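Local atomic coordinates of mandelate racemase/muconate lactonizing enzyme family protein (Roseovarius sp. TM1035, PDB entry 3T9P), a protein that probably acts as an isomerase-type enzyme of the mandelate racemase/muconate lactonizing enzyme family. Residues A[267-272]-A[300-305]; A[232-237]-A[243-248]. All coordinates share one frame; numbering follows the deposited sequence.

How the contacts relate
Both contacts lie in the barrel domain of the enolase-type fold, on the same side of the chain's centre. Their centres are about 12 Å apart. Contact 2 comes first along the chain. R246, on the helix of contact 2, links them. Its NH1 probably hydrogen-bonds to O of G272, at 3.0 Å, and its NH2 packs on CD2 of L302, at 4.0 Å. The A243 methyl adds packing, with CB 3.5 Å from O of R271. Contact 2 includes the loop at the C-terminal end of a barrel strand, the side that carries the active site in this superfamily. Contact 1 lies at C-terminal helix ends, so probably at the opposite end of the barrel. Both contacts reach the second subunit.

Contact 1: residues A[267-272]-A[300-305]; sequences LMLDRG and AGLPVT
L269 puts one methyl, CD2, against both A300 and L302. Its CG sits beside the backbone N (chi1 -67°), which sends the branch off the helix toward the 300-305 segment. CD2 of L269 lies 3.7 Å from CD1 of L302 and 4.1 Å from CB of A300. The two leucine side chains run in opposite directions and overlap only at these end methyls. L302 uses CD1, the methyl anti to its CA (chi2 175°). The A300 methyl also faces the helix. No hydrogen bond crosses the contact, and the holding is purely apolar. V277 and M296 also touch L269.

Both helices, 262-270 and 287-299, end in a Schellman motif, with G272 and G301 at positive phi. In the first, G272 N bonds back to L269 O at 3.0 Å. Farther round this helix end, CD1 of L267 lies over one face of the R271 guanidinium. At the dimer interface, D270 and R271 each form a salt bridge to the second subunit, with its R271 and D270. The C-terminal end of helix 262-270 thus packs on the turn that follows helix 287-299 and leads back into the barrel, a helix-to-strand return of the enolase-superfamily beta/alpha barrel.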
ATOM      1  N   LEU A 267      -5.856  10.807   8.840  1.00 24.89           N
ATOM      2  CA  LEU A 267      -5.143  10.814  10.082  1.00 24.12           C
ATOM      3  C   LEU A 267      -4.167  12.007  10.126  1.00 24.42           C
ATOM      4  O   LEU A 267      -4.120  12.765  11.123  1.00 25.00           O
ATOM      5  CB  LEU A 267      -4.447   9.499  10.232  1.00 23.17           C
ATOM      6  CG  LEU A 267      -3.382   9.231  11.276  1.00 28.06           C
ATOM      7  CD1 LEU A 267      -3.985   9.340  12.723  1.00 33.60           C
ATOM      8  CD2 LEU A 267      -2.727   7.821  11.122  1.00 27.78           C
ATOM      9  N   MET A 268      -3.448  12.237   9.034  1.00 22.02           N
ATOM     10  CA  MET A 268      -2.507  13.388   8.942  1.00 21.29           C
ATOM     11  C   MET A 268      -3.206  14.730   9.336  1.00 21.81           C
ATOM     12  O   MET A 268      -2.630  15.558  10.105  1.00 23.08           O
ATOM     13  CB  MET A 268      -1.868  13.487   7.521  1.00 17.59           C
ATOM     14  CG  MET A 268      -0.866  14.635   7.400  1.00 15.66           C
ATOM     15  SD  MET A 268      -0.356  14.931   5.640  1.00 19.87           S
ATOM     16  CE  MET A 268      -0.166  13.251   4.949  1.00 15.38           C
ATOM     17  N   LEU A 269      -4.332  14.987   8.711  1.00 23.79           N
ATOM     18  CA  LEU A 269      -5.123  16.177   8.918  1.00 26.53           C
ATOM     19  C   LEU A 269      -5.729  16.228  10.329  1.00 27.78           C
ATOM     20  O   LEU A 269      -5.702  17.217  10.950  1.00 27.09           O
ATOM     21  CB  LEU A 269      -6.173  16.340   7.817  1.00 26.41           C
ATOM     22  CG  LEU A 269      -5.706  16.620   6.389  1.00 27.95           C
ATOM     23  CD1 LEU A 269      -6.847  16.591   5.424  1.00 26.70           C
ATOM     24  CD2 LEU A 269      -4.955  17.919   6.283  1.00 29.29           C
ATOM     25  N   ASP A 270      -6.202  15.095  10.815  1.00 29.51           N
ATOM     26  CA  ASP A 270      -6.829  14.968  12.129  1.00 30.48           C
ATOM     27  C   ASP A 270      -5.842  15.322  13.209  1.00 30.71           C
ATOM     28  O   ASP A 270      -6.200  15.928  14.157  1.00 31.66           O
ATOM     29  CB  ASP A 270      -7.270  13.540  12.410  1.00 20.00           C
ATOM     30  CG  ASP A 270      -8.534  13.155  11.750  1.00 20.00           C
ATOM     31  OD1 ASP A 270      -9.221  13.947  11.118  1.00 20.00           O
ATOM     32  OD2 ASP A 270      -8.809  11.980  11.846  1.00 20.00           O
ATOM     33  N   ARG A 271      -4.601  14.899  13.037  1.00 29.02           N
ATOM     34  CA  ARG A 271      -3.530  15.149  13.944  1.00 26.58           C
ATOM     35  C   ARG A 271      -2.850  16.506  13.759  1.00 24.18           C
ATOM     36  O   ARG A 271      -1.982  16.823  14.496  1.00 24.17           O
ATOM     37  CB  ARG A 271      -2.498  14.055  13.847  1.00 25.59           C
ATOM     38  CG  ARG A 271      -2.989  12.679  14.159  1.00 31.38           C
ATOM     39  CD  ARG A 271      -3.634  12.528  15.515  1.00 37.52           C
ATOM     40  NE  ARG A 271      -3.879  11.125  15.830  1.00 48.86           N
ATOM     41  CZ  ARG A 271      -2.907  10.255  16.071  1.00 53.44           C
ATOM     42  NH1 ARG A 271      -1.663  10.657  16.023  1.00 58.57           N
ATOM     43  NH2 ARG A 271      -3.151   8.991  16.379  1.00 56.14           N
ATOM     44  N   GLY A 272      -3.256  17.260  12.750  1.00 24.54           N
ATOM     45  CA  GLY A 272      -2.675  18.538  12.425  1.00 23.06           C
ATOM     46  C   GLY A 272      -1.192  18.445  12.171  1.00 22.42           C
ATOM     47  O   GLY A 272      -0.457  19.210  12.682  1.00 20.86           O
ATOM     48  N   ALA A 300      -9.744  21.596   5.522  1.00 24.68           N
ATOM     49  CA  ALA A 300      -8.936  21.860   6.660  1.00 22.25           C
ATOM     50  C   ALA A 300      -8.267  23.225   6.570  1.00 21.87           C
ATOM     51  O   ALA A 300      -7.431  23.531   7.398  1.00 23.45           O
ATOM     52  CB  ALA A 300      -7.854  20.750   6.834  1.00 22.82           C
ATOM     53  N   GLY A 301      -8.536  24.008   5.559  1.00 20.69           N
ATOM     54  CA  GLY A 301      -7.877  25.274   5.409  1.00 22.12           C
ATOM     55  C   GLY A 301      -6.384  25.336   5.051  1.00 24.62           C
ATOM     56  O   GLY A 301      -5.716  26.293   5.367  1.00 23.02           O
ATOM     57  N   LEU A 302      -5.887  24.323   4.346  1.00 21.79           N
ATOM     58  CA  LEU A 302      -4.490  24.177   3.974  1.00 21.73           C
ATOM     59  C   LEU A 302      -4.249  24.221   2.462  1.00 20.13           C
ATOM     60  O   LEU A 302      -5.025  23.710   1.711  1.00 20.58           O
ATOM     61  CB  LEU A 302      -3.899  22.894   4.541  1.00 19.80           C
ATOM     62  CG  LEU A 302      -4.010  22.583   6.034  1.00 24.57           C
ATOM     63  CD1 LEU A 302      -3.507  21.274   6.406  1.00 24.11           C
ATOM     64  CD2 LEU A 302      -3.554  23.609   7.020  1.00 18.35           C
ATOM     65  N   PRO A 303      -3.166  24.858   2.059  1.00 17.15           N
ATOM     66  CA  PRO A 303      -2.746  24.919   0.675  1.00 17.03           C
ATOM     67  C   PRO A 303      -2.133  23.607   0.155  1.00 15.58           C
ATOM     68  O   PRO A 303      -1.699  22.843   0.932  1.00 14.42           O
ATOM     69  CB  PRO A 303      -1.688  26.007   0.687  1.00 16.83           C
ATOM     70  CG  PRO A 303      -1.185  26.031   1.949  1.00 18.38           C
ATOM     71  CD  PRO A 303      -2.127  25.416   2.906  1.00 19.05           C
ATOM     72  N   VAL A 304      -2.089  23.438  -1.146  1.00 15.18           N
ATOM     73  CA  VAL A 304      -1.564  22.236  -1.747  1.00 15.46           C
ATOM     74  C   VAL A 304      -0.310  22.634  -2.543  1.00 13.83           C
ATOM     75  O   VAL A 304      -0.404  23.391  -3.563  1.00 13.71           O
ATOM     76  CB  VAL A 304      -2.552  21.658  -2.700  1.00 15.25           C
ATOM     77  CG1 VAL A 304      -2.018  20.384  -3.354  1.00 13.56           C
ATOM     78  CG2 VAL A 304      -3.840  21.313  -1.870  1.00 14.11           C
ATOM     79  N   THR A 305       0.824  22.030  -2.138  1.00 13.06           N
ATOM     80  CA  THR A 305       2.049  22.279  -2.948  1.00 14.25           C
ATOM     81  C   THR A 305       2.545  20.872  -3.369  1.00 13.92           C
ATOM     82  O   THR A 305       3.326  20.273  -2.641  1.00 14.56           O
ATOM     83  CB  THR A 305       3.081  23.097  -2.119  1.00 15.90           C
ATOM     84  OG1 THR A 305       2.522  24.410  -1.831  1.00 18.91           O
ATOM     85  CG2 THR A 305       4.376  23.367  -2.917  1.00 14.56           C
TER

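Contact 2: residues A[232-237]-A[243-248]; sequences EPCPYW and AAVRAA
V245 presses both its methyls on the loop, one against P233 and one against C234. The tightest point is CG2 of V245 to SG of C234, at 3.4 Å. CG1 of V245 covers the CB-CG edge of the P233 ring, nearest at CG (3.9 Å). The two side chains run past each other in opposite directions. With CG1 anti to the backbone N (chi1 178°) and CG2 anti to the carbonyl carbon, CG1 falls on P233 and CG2 on C234. SG of C234 lies beside its own backbone N (chi1 -63°) and reaches back to the helix. All three residues are buried. A215 and V253 close in on both P233 and V245.

The pieces belong to one beta-alpha-beta crossover of the barrel: strand 229-231, this loop, helix 239-248 and the parallel strand 252-255. The loop leaves the C-terminal end of the first strand, and the helix returns along the outside of the barrel.

A separate packed end of the loop lies at the subunit interface, where W237 meets Y89 of the second subunit edge-to-face. R246 leads away from the loop but is held by D275 and the G272 carbonyl. The solvent side is looser: A247 and A248, exposed, make no contact with the loop.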
ATOM      1  N   GLU A 232       8.874  17.095   5.227  1.00 15.25           N
ATOM      2  CA  GLU A 232       8.976  15.771   5.827  1.00 16.19           C
ATOM      3  C   GLU A 232      10.151  15.718   6.804  1.00 15.89           C
ATOM      4  O   GLU A 232      11.123  14.937   6.648  1.00 14.27           O
ATOM      5  CB  GLU A 232       9.051  14.676   4.743  1.00 13.35           C
ATOM      6  CG  GLU A 232       9.020  13.260   5.181  1.00 12.46           C
ATOM      7  CD  GLU A 232       9.101  12.411   3.943  1.00 18.25           C
ATOM      8  OE1 GLU A 232       8.352  12.778   2.973  1.00 16.20           O
ATOM      9  OE2 GLU A 232       9.930  11.462   3.946  1.00 18.72           O
ATOM     10  N   PRO A 233      10.048  16.529   7.872  1.00 16.53           N
ATOM     11  CA  PRO A 233      11.155  16.578   8.843  1.00 16.06           C
ATOM     12  C   PRO A 233      11.311  15.240   9.671  1.00 15.99           C
ATOM     13  O   PRO A 233      12.439  14.905   9.981  1.00 16.93           O
ATOM     14  CB  PRO A 233      10.744  17.751   9.794  1.00 15.44           C
ATOM     15  CG  PRO A 233       9.202  17.716   9.767  1.00 14.76           C
ATOM     16  CD  PRO A 233       8.956  17.473   8.207  1.00 15.77           C
ATOM     17  N   CYS A 234      10.209  14.519   9.952  1.00 15.03           N
ATOM     18  CA  CYS A 234      10.176  13.294  10.693  1.00 17.16           C
ATOM     19  C   CYS A 234       9.739  12.132   9.759  1.00 17.27           C
ATOM     20  O   CYS A 234       9.134  12.401   8.693  1.00 16.27           O
ATOM     21  CB  CYS A 234       9.123  13.411  11.803  1.00 18.18           C
ATOM     22  SG  CYS A 234       9.691  14.810  12.975  1.00 20.59           S
ATOM     23  N   PRO A 235      10.023  10.862  10.190  1.00 18.20           N
ATOM     24  CA  PRO A 235       9.421   9.727   9.402  1.00 17.43           C
ATOM     25  C   PRO A 235       7.958  10.079   9.073  1.00 16.27           C
ATOM     26  O   PRO A 235       7.135  10.444   9.976  1.00 16.56           O
ATOM     27  CB  PRO A 235       9.541   8.528  10.354  1.00 16.74           C
ATOM     28  CG  PRO A 235      10.857   8.818  11.132  1.00 18.34           C
ATOM     29  CD  PRO A 235      10.621  10.351  11.451  1.00 19.76           C
ATOM     30  N   TYR A 236       7.617   9.993   7.777  1.00 14.28           N
ATOM     31  CA  TYR A 236       6.319  10.454   7.335  1.00 14.16           C
ATOM     32  C   TYR A 236       5.165   9.683   7.932  1.00 14.15           C
ATOM     33  O   TYR A 236       4.029  10.239   8.016  1.00 14.40           O
ATOM     34  CB  TYR A 236       6.220  10.492   5.784  1.00 13.44           C
ATOM     35  CG  TYR A 236       6.198   9.143   5.116  1.00 14.56           C
ATOM     36  CD1 TYR A 236       5.022   8.385   5.105  1.00 16.10           C
ATOM     37  CD2 TYR A 236       7.373   8.604   4.521  1.00 11.56           C
ATOM     38  CE1 TYR A 236       4.941   7.160   4.467  1.00 18.61           C
ATOM     39  CE2 TYR A 236       7.326   7.363   3.858  1.00 12.67           C
ATOM     40  CZ  TYR A 236       6.095   6.653   3.822  1.00 12.12           C
ATOM     41  OH  TYR A 236       5.993   5.416   3.237  1.00 13.66           O
ATOM     42  N   TRP A 237       5.420   8.462   8.382  1.00 14.45           N
ATOM     43  CA  TRP A 237       4.332   7.597   8.963  1.00 15.39           C
ATOM     44  C   TRP A 237       4.213   7.858  10.468  1.00 18.30           C
ATOM     45  O   TRP A 237       3.336   7.303  11.087  1.00 18.38           O
ATOM     46  CB  TRP A 237       4.632   6.098   8.754  1.00 14.67           C
ATOM     47  CG  TRP A 237       6.007   5.681   9.226  1.00 13.15           C
ATOM     48  CD1 TRP A 237       6.291   5.096  10.419  1.00 20.06           C
ATOM     49  CD2 TRP A 237       7.237   5.754   8.518  1.00 13.35           C
ATOM     50  NE1 TRP A 237       7.634   4.829  10.492  1.00 15.90           N
ATOM     51  CE2 TRP A 237       8.235   5.243   9.355  1.00 17.16           C
ATOM     52  CE3 TRP A 237       7.613   6.273   7.246  1.00 14.88           C
ATOM     53  CZ2 TRP A 237       9.591   5.202   8.993  1.00 18.29           C
ATOM     54  CZ3 TRP A 237       8.942   6.266   6.882  1.00 13.92           C
ATOM     55  CH2 TRP A 237       9.928   5.690   7.755  1.00 18.76           C
ATOM     56  N   ALA A 243       3.587  16.525  13.765  1.00 17.12           N
ATOM     57  CA  ALA A 243       2.721  17.517  14.368  1.00 17.96           C
ATOM     58  C   ALA A 243       3.468  18.283  15.455  1.00 20.72           C
ATOM     59  O   ALA A 243       3.326  19.436  15.568  1.00 21.51           O
ATOM     60  CB  ALA A 243       1.514  16.897  14.901  1.00 18.83           C
ATOM     61  N   ALA A 244       4.262  17.603  16.242  1.00 19.18           N
ATOM     62  CA  ALA A 244       5.129  18.277  17.258  1.00 21.68           C
ATOM     63  C   ALA A 244       6.066  19.315  16.668  1.00 21.00           C
ATOM     64  O   ALA A 244       6.237  20.424  17.248  1.00 19.83           O
ATOM     65  CB  ALA A 244       5.954  17.239  18.134  1.00 19.58           C
ATOM     66  N   VAL A 245       6.651  19.009  15.510  1.00 19.40           N
ATOM     67  CA  VAL A 245       7.533  19.925  14.827  1.00 19.21           C
ATOM     68  C   VAL A 245       6.748  21.128  14.282  1.00 18.51           C
ATOM     69  O   VAL A 245       7.247  22.272  14.377  1.00 19.03           O
ATOM     70  CB  VAL A 245       8.281  19.198  13.595  1.00 19.28           C
ATOM     71  CG1 VAL A 245       9.173  20.153  12.841  1.00 17.59           C
ATOM     72  CG2 VAL A 245       9.137  17.994  14.129  1.00 17.68           C
ATOM     73  N   ARG A 246       5.639  20.855  13.602  1.00 16.59           N
ATOM     74  CA  ARG A 246       4.755  21.886  13.105  1.00 20.17           C
ATOM     75  C   ARG A 246       4.268  22.824  14.254  1.00 21.42           C
ATOM     76  O   ARG A 246       4.177  24.090  14.089  1.00 21.67           O
ATOM     77  CB  ARG A 246       3.497  21.289  12.525  1.00 18.43           C
ATOM     78  CG  ARG A 246       2.645  22.377  11.821  1.00 22.66           C
ATOM     79  CD  ARG A 246       1.157  21.934  11.866  1.00 23.82           C
ATOM     80  NE  ARG A 246       0.330  22.848  11.152  1.00 24.26           N
ATOM     81  CZ  ARG A 246      -0.994  22.802  11.136  1.00 28.85           C
ATOM     82  NH1 ARG A 246      -1.645  21.831  11.764  1.00 33.79           N
ATOM     83  NH2 ARG A 246      -1.673  23.738  10.497  1.00 30.37           N
ATOM     84  N   ALA A 247       3.983  22.217  15.400  1.00 21.23           N
ATOM     85  CA  ALA A 247       3.566  23.075  16.553  1.00 23.04           C
ATOM     86  C   ALA A 247       4.666  24.020  17.112  1.00 23.29           C
ATOM     87  O   ALA A 247       4.403  25.179  17.498  1.00 24.94           O
ATOM     88  CB  ALA A 247       2.929  22.214  17.665  1.00 21.25           C
ATOM     89  N   ALA A 248       5.899  23.587  17.085  1.00 22.85           N
ATOM     90  CA  ALA A 248       7.001  24.363  17.607  1.00 23.12           C
ATOM     91  C   ALA A 248       7.634  25.343  16.602  1.00 22.47           C
ATOM     92  O   ALA A 248       8.288  26.313  17.023  1.00 23.56           O
ATOM     93  CB  ALA A 248       8.072  23.427  18.223  1.00 23.76           C
TER